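Pectate lyase 47 (Bacillus sp. TS-47, PDB 1VBL) catalyses the eliminative cleavage of pectate, the de-esterified backbone of pectin, as a secreted, calcium-binding lyase of polysaccharide lyase family 1. Local coordinates at residues 192-197 and 232-237; 255-260 and 270-275. All coordinates share one frame; numbering follows the deposited sequence.

Contact 1: 192-197 and 232-237; sequences ISIEGS and LDIKNS. With CA (calcium ion), chain B.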
loop_
_atom_site.group_PDB
_atom_site.type_symbol
_atom_site.label_atom_id
_atom_site.label_comp_id
_atom_site.label_asym_id
_atom_site.label_seq_id
_atom_site.Cartn_x
_atom_site.Cartn_y
_atom_site.Cartn_z
ATOM N N ILE A 192 2.392 0.225 -5.205
ATOM C CA ILE A 192 1.149 0.249 -5.965
ATOM C C ILE A 192 0.313 1.414 -5.465
ATOM O O ILE A 192 0.000 1.506 -4.277
ATOM C CB ILE A 192 0.327 -1.056 -5.806
ATOM C CG1 ILE A 192 1.076 -2.227 -6.446
ATOM C CG2 ILE A 192 -1.044 -0.889 -6.466
ATOM C CD1 ILE A 192 0.319 -3.547 -6.406
ATOM N N SER A 193 -0.033 2.310 -6.381
ATOM C CA SER A 193 -0.831 3.477 -6.052
ATOM C C SER A 193 -2.101 3.447 -6.896
ATOM O O SER A 193 -2.046 3.495 -8.123
ATOM C CB SER A 193 -0.040 4.754 -6.341
ATOM O OG SER A 193 -0.842 5.900 -6.115
ATOM N N ILE A 194 -3.241 3.350 -6.222
ATOM C CA ILE A 194 -4.535 3.299 -6.884
ATOM C C ILE A 194 -5.223 4.650 -6.703
ATOM O O ILE A 194 -5.576 5.032 -5.583
ATOM C CB ILE A 194 -5.392 2.170 -6.275
ATOM C CG1 ILE A 194 -4.650 0.839 -6.422
ATOM C CG2 ILE A 194 -6.754 2.118 -6.946
ATOM C CD1 ILE A 194 -5.328 -0.345 -5.726
ATOM N N GLU A 195 -5.406 5.370 -7.807
ATOM C CA GLU A 195 -6.022 6.694 -7.765
ATOM C C GLU A 195 -7.143 6.821 -8.794
ATOM O O GLU A 195 -6.934 6.582 -9.981
ATOM C CB GLU A 195 -4.954 7.765 -8.031
ATOM C CG GLU A 195 -3.650 7.534 -7.280
ATOM C CD GLU A 195 -2.538 8.496 -7.681
ATOM O OE1 GLU A 195 -1.372 8.230 -7.319
ATOM O OE2 GLU A 195 -2.824 9.515 -8.349
ATOM N N GLY A 196 -8.333 7.197 -8.332
ATOM C CA GLY A 196 -9.469 7.353 -9.226
ATOM C C GLY A 196 -9.747 6.126 -10.072
ATOM O O GLY A 196 -10.221 6.235 -11.201
ATOM N N SER A 197 -9.467 4.946 -9.526
ATOM C CA SER A 197 -9.682 3.714 -10.270
ATOM C C SER A 197 -10.613 2.754 -9.547
ATOM O O SER A 197 -10.728 2.793 -8.323
ATOM C CB SER A 197 -8.340 3.033 -10.528
ATOM O OG SER A 197 -7.466 3.906 -11.219
ATOM N N LEU A 232 0.793 0.006 -0.561
ATOM C CA LEU A 232 -0.390 -0.052 -1.407
ATOM C C LEU A 232 -1.370 1.014 -0.931
ATOM O O LEU A 232 -2.080 0.813 0.053
ATOM C CB LEU A 232 -1.027 -1.438 -1.287
ATOM C CG LEU A 232 -2.043 -1.914 -2.327
ATOM C CD1 LEU A 232 -2.539 -3.297 -1.919
ATOM C CD2 LEU A 232 -3.201 -0.941 -2.433
ATOM N N ASP A 233 -1.403 2.150 -1.621
ATOM C CA ASP A 233 -2.302 3.228 -1.237
ATOM C C ASP A 233 -3.479 3.356 -2.184
ATOM O O ASP A 233 -3.361 3.097 -3.381
ATOM C CB ASP A 233 -1.546 4.552 -1.137
ATOM C CG ASP A 233 -0.619 4.598 0.067
ATOM O OD1 ASP A 233 -0.860 3.857 1.042
ATOM O OD2 ASP A 233 0.344 5.383 0.056
ATOM N N ILE A 234 -4.615 3.757 -1.623
ATOM C CA ILE A 234 -5.859 3.898 -2.364
ATOM C C ILE A 234 -6.455 5.265 -2.066
ATOM O O ILE A 234 -6.714 5.593 -0.907
ATOM C CB ILE A 234 -6.844 2.791 -1.927
ATOM C CG1 ILE A 234 -6.201 1.421 -2.180
ATOM C CG2 ILE A 234 -8.169 2.929 -2.664
ATOM C CD1 ILE A 234 -6.969 0.254 -1.596
ATOM N N LYS A 235 -6.686 6.062 -3.104
ATOM C CA LYS A 235 -7.228 7.399 -2.884
ATOM C C LYS A 235 -7.987 7.980 -4.068
ATOM O O LYS A 235 -8.146 7.343 -5.112
ATOM C CB LYS A 235 -6.092 8.357 -2.516
ATOM C CG LYS A 235 -5.071 8.553 -3.629
ATOM C CD LYS A 235 -3.956 9.511 -3.216
ATOM C CE LYS A 235 -2.973 9.738 -4.356
ATOM N NZ LYS A 235 -1.861 10.660 -3.981
ATOM N N ASN A 236 -8.448 9.210 -3.876
ATOM C CA ASN A 236 -9.176 9.960 -4.888
ATOM C C ASN A 236 -10.308 9.219 -5.579
ATOM O O ASN A 236 -10.257 8.949 -6.784
ATOM C CB ASN A 236 -8.202 10.511 -5.931
ATOM C CG ASN A 236 -7.215 11.496 -5.333
ATOM O OD1 ASN A 236 -7.500 12.129 -4.319
ATOM N ND2 ASN A 236 -6.058 11.642 -5.967
ATOM N N SER A 237 -11.328 8.893 -4.794
ATOM C CA SER A 237 -12.521 8.226 -5.283
ATOM C C SER A 237 -12.345 6.849 -5.905
ATOM O O SER A 237 -13.190 6.417 -6.680
ATOM C CB SER A 237 -13.250 9.143 -6.269
ATOM O OG SER A 237 -13.467 10.415 -5.687
HETATM CA CA CA B . 1.190 7.300 -1.387
HETATM O O HOH W 1 -2.533 6.412 -4.105
HETATM O O HOH W 2 -4.746 10.941 -8.130
HETATM O O HOH W 3 2.692 8.650 -2.669
HETATM O O HOH W 4 -1.096 7.764 -2.577
HETATM O O HOH W 5 0.609 9.223 0.125
#
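Strands 192-195 and 232-235 run parallel in register, their axes 4.8 Å apart and inclined by 8°, with a backbone ladder that begins at D233 N to I192 O and ends at G196 N to K235 O. Between these two bonds, I194 uses both of its backbone groups: its N meets D233 O at 2.9 Å with an N-H...O angle of 172°, and its O accepts K235 N. Side chains alternate between two faces. On the apolar face, I194 CD1 lies 4.0 Å from L232 CD2 and also touches I234 CG1; the first pair crosses at a slant, whereas I194 and I234 lie side by side. I241 and I243 of strand 239-251 pack against this layer. The other face is polar. E195 and K235 run alongside each other, both extended beyond CG, and the carboxylate carbon E195 CD rests 3.6 Å from K235 CE. Their charged atoms stay 4.2 Å apart (E195 OE1 to K235 NZ), too far for a salt bridge, so any attraction is probably longer-range. The anti lone pair of E195 OE1 receives S193 OG at 2.7 Å, which helps fix the carboxylate. D233, with CG anti to its carbonyl carbon (chi1 -71°), directs OD2 to the calcium ion at 2.5 Å, while its OD1 accepts L256 N. D190 and D229 supply further ligands, and three waters also bind the metal. Stacked parallel strands with an aliphatic interior and a calcium site on the outer face are characteristic of the pectate lyase beta-helix.

Contact 2: 255-260 and 270-275; sequences TLIGAS and LRVTLH
I257 spreads its two branches over a row of aliphatic side chains on segment 270-275, with CG2 against L270 CB at 3.9 Å and CD1 against V272 CB at 4.1 Å. The division follows from its first torsion: CG1 stands anti to the carbonyl carbon (chi1 -63°) and carries CD1 toward V272, while CG2 stays near L270. I257 and V272 meet tip to tip, whereas the side chains of I257 and L270 run past one another, pointing opposite ways. A looser third contact joins I257 CD1 to L274 CD1 at 4.3 Å. Beyond I257 the chain turns into G258, whose CA sits 3.5 Å from L270 CD1. G258 has no side chain, and the L270 methyl lies directly against its backbone. L270 and V272 also touch I234, and V272 and L274 reach I241 and I243 of strand 239-251, respectively, so the row is shared with neighbouring strands. The two segments are not paired as a sheet: their nearest CA atoms, in I257 and L270, are 6.7 Å apart. All five touching residues are buried and the meeting groups are hydrocarbon, so cohesion between these segments rests on van der Waals packing and exclusion of water inside the beta-helix.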
loop_
_atom_site.group_PDB
_atom_site.type_symbol
_atom_site.label_atom_id
_atom_site.label_comp_id
_atom_site.label_asym_id
_atom_site.label_seq_id
_atom_site.Cartn_x
_atom_site.Cartn_y
_atom_site.Cartn_z
ATOM N N THR A 255 -0.905 0.772 4.121
ATOM C CA THR A 255 -2.041 1.074 3.261
ATOM C C THR A 255 -2.959 2.207 3.689
ATOM O O THR A 255 -3.655 2.124 4.697
ATOM C CB THR A 255 -2.903 -0.193 3.051
ATOM O OG1 THR A 255 -2.154 -1.149 2.290
ATOM C CG2 THR A 255 -4.203 0.142 2.311
ATOM N N LEU A 256 -2.962 3.259 2.885
ATOM C CA LEU A 256 -3.808 4.412 3.124
ATOM C C LEU A 256 -5.047 4.255 2.242
ATOM O O LEU A 256 -4.937 3.892 1.072
ATOM C CB LEU A 256 -3.054 5.685 2.735
ATOM C CG LEU A 256 -3.725 7.042 2.947
ATOM C CD1 LEU A 256 -3.938 7.292 4.433
ATOM C CD2 LEU A 256 -2.840 8.130 2.348
ATOM N N ILE A 257 -6.223 4.495 2.808
ATOM C CA ILE A 257 -7.468 4.422 2.045
ATOM C C ILE A 257 -8.157 5.760 2.304
ATOM O O ILE A 257 -8.782 5.960 3.346
ATOM C CB ILE A 257 -8.369 3.254 2.515
ATOM C CG1 ILE A 257 -7.652 1.918 2.263
ATOM C CG2 ILE A 257 -9.708 3.287 1.764
ATOM C CD1 ILE A 257 -8.454 0.687 2.675
ATOM N N GLY A 258 -8.022 6.676 1.348
ATOM C CA GLY A 258 -8.585 8.004 1.509
ATOM C C GLY A 258 -7.440 8.859 2.018
ATOM O O GLY A 258 -6.926 8.616 3.111
ATOM N N ALA A 259 -7.032 9.855 1.238
ATOM C CA ALA A 259 -5.907 10.704 1.624
ATOM C C ALA A 259 -6.242 12.055 2.252
ATOM O O ALA A 259 -5.331 12.787 2.637
ATOM C CB ALA A 259 -4.996 10.925 0.414
ATOM N N SER A 260 -7.521 12.392 2.376
ATOM C CA SER A 260 -7.873 13.695 2.939
ATOM C C SER A 260 -9.189 13.768 3.704
ATOM O O SER A 260 -10.212 13.255 3.253
ATOM C CB SER A 260 -7.892 14.739 1.822
ATOM O OG SER A 260 -8.448 15.957 2.281
ATOM N N LEU A 270 -14.335 4.432 -2.010
ATOM C CA LEU A 270 -13.307 3.780 -1.210
ATOM C C LEU A 270 -13.807 2.487 -0.569
ATOM O O LEU A 270 -13.449 2.157 0.561
ATOM C CB LEU A 270 -12.791 4.742 -0.139
ATOM C CG LEU A 270 -12.124 6.004 -0.707
ATOM C CD1 LEU A 270 -11.680 6.915 0.430
ATOM C CD2 LEU A 270 -10.933 5.611 -1.570
ATOM N N ARG A 271 -14.639 1.757 -1.303
ATOM C CA ARG A 271 -15.155 0.483 -0.822
ATOM C C ARG A 271 -14.088 -0.560 -1.128
ATOM O O ARG A 271 -13.860 -0.924 -2.281
ATOM C CB ARG A 271 -16.484 0.168 -1.510
ATOM C CG ARG A 271 -17.624 0.999 -0.927
ATOM C CD ARG A 271 -18.919 0.899 -1.717
ATOM N NE ARG A 271 -18.873 1.674 -2.955
ATOM C CZ ARG A 271 -19.951 2.042 -3.639
ATOM N NH1 ARG A 271 -21.156 1.710 -3.197
ATOM N NH2 ARG A 271 -19.826 2.730 -4.767
ATOM N N VAL A 272 -13.423 -1.020 -0.074
ATOM C CA VAL A 272 -12.333 -1.972 -0.204
ATOM C C VAL A 272 -12.489 -3.155 0.742
ATOM O O VAL A 272 -13.014 -3.019 1.843
ATOM C CB VAL A 272 -10.975 -1.281 0.126
ATOM C CG1 VAL A 272 -9.813 -2.234 -0.147
ATOM C CG2 VAL A 272 -10.826 0.003 -0.682
ATOM N N THR A 273 -12.027 -4.315 0.293
ATOM C CA THR A 273 -12.053 -5.529 1.099
ATOM C C THR A 273 -10.615 -6.005 1.209
ATOM O O THR A 273 -9.910 -6.103 0.201
ATOM C CB THR A 273 -12.861 -6.664 0.436
ATOM O OG1 THR A 273 -14.232 -6.278 0.324
ATOM C CG2 THR A 273 -12.768 -7.940 1.269
ATOM N N LEU A 274 -10.182 -6.282 2.433
ATOM C CA LEU A 274 -8.836 -6.776 2.679
ATOM C C LEU A 274 -8.974 -8.047 3.495
ATOM O O LEU A 274 -9.475 -8.019 4.623
ATOM C CB LEU A 274 -8.007 -5.765 3.473
ATOM C CG LEU A 274 -7.861 -4.358 2.893
ATOM C CD1 LEU A 274 -9.014 -3.494 3.376
ATOM C CD2 LEU A 274 -6.529 -3.755 3.341
ATOM N N HIS A 275 -8.546 -9.167 2.930
ATOM C CA HIS A 275 -8.646 -10.413 3.659
ATOM C C HIS A 275 -7.481 -11.356 3.419
ATOM O O HIS A 275 -6.848 -11.343 2.357
ATOM C CB HIS A 275 -9.995 -11.096 3.357
ATOM C CG HIS A 275 -10.131 -11.629 1.961
ATOM N ND1 HIS A 275 -9.654 -12.867 1.587
ATOM C CD2 HIS A 275 -10.736 -11.114 0.865
ATOM C CE1 HIS A 275 -9.962 -13.093 0.323
ATOM N NE2 HIS A 275 -10.620 -12.045 -0.140
#

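In the fold
Following the chain from the N terminus, contact 1 comes first: 192-197 pairs with 232-237, closing a 34-residue excursion that contains strand 200-208. The chain then passes through strand 239-251 before 255-260 opens contact 2, which closes at 270-275 after nine residues without helix or strand. The two closures therefore lie in series, neither nested nor crossed. In space their centres are about 8 Å apart, and segment 232-237 lies against 255-260 through probable backbone hydrogen bonds, I234 N to L256 O (2.7 Å) and I234 O to G258 N (2.8 Å). Contact 1 thus joins successive strands along one wall of the beta-helix, while contact 2 connects that wall's continuation to strand 272-280 across the interior.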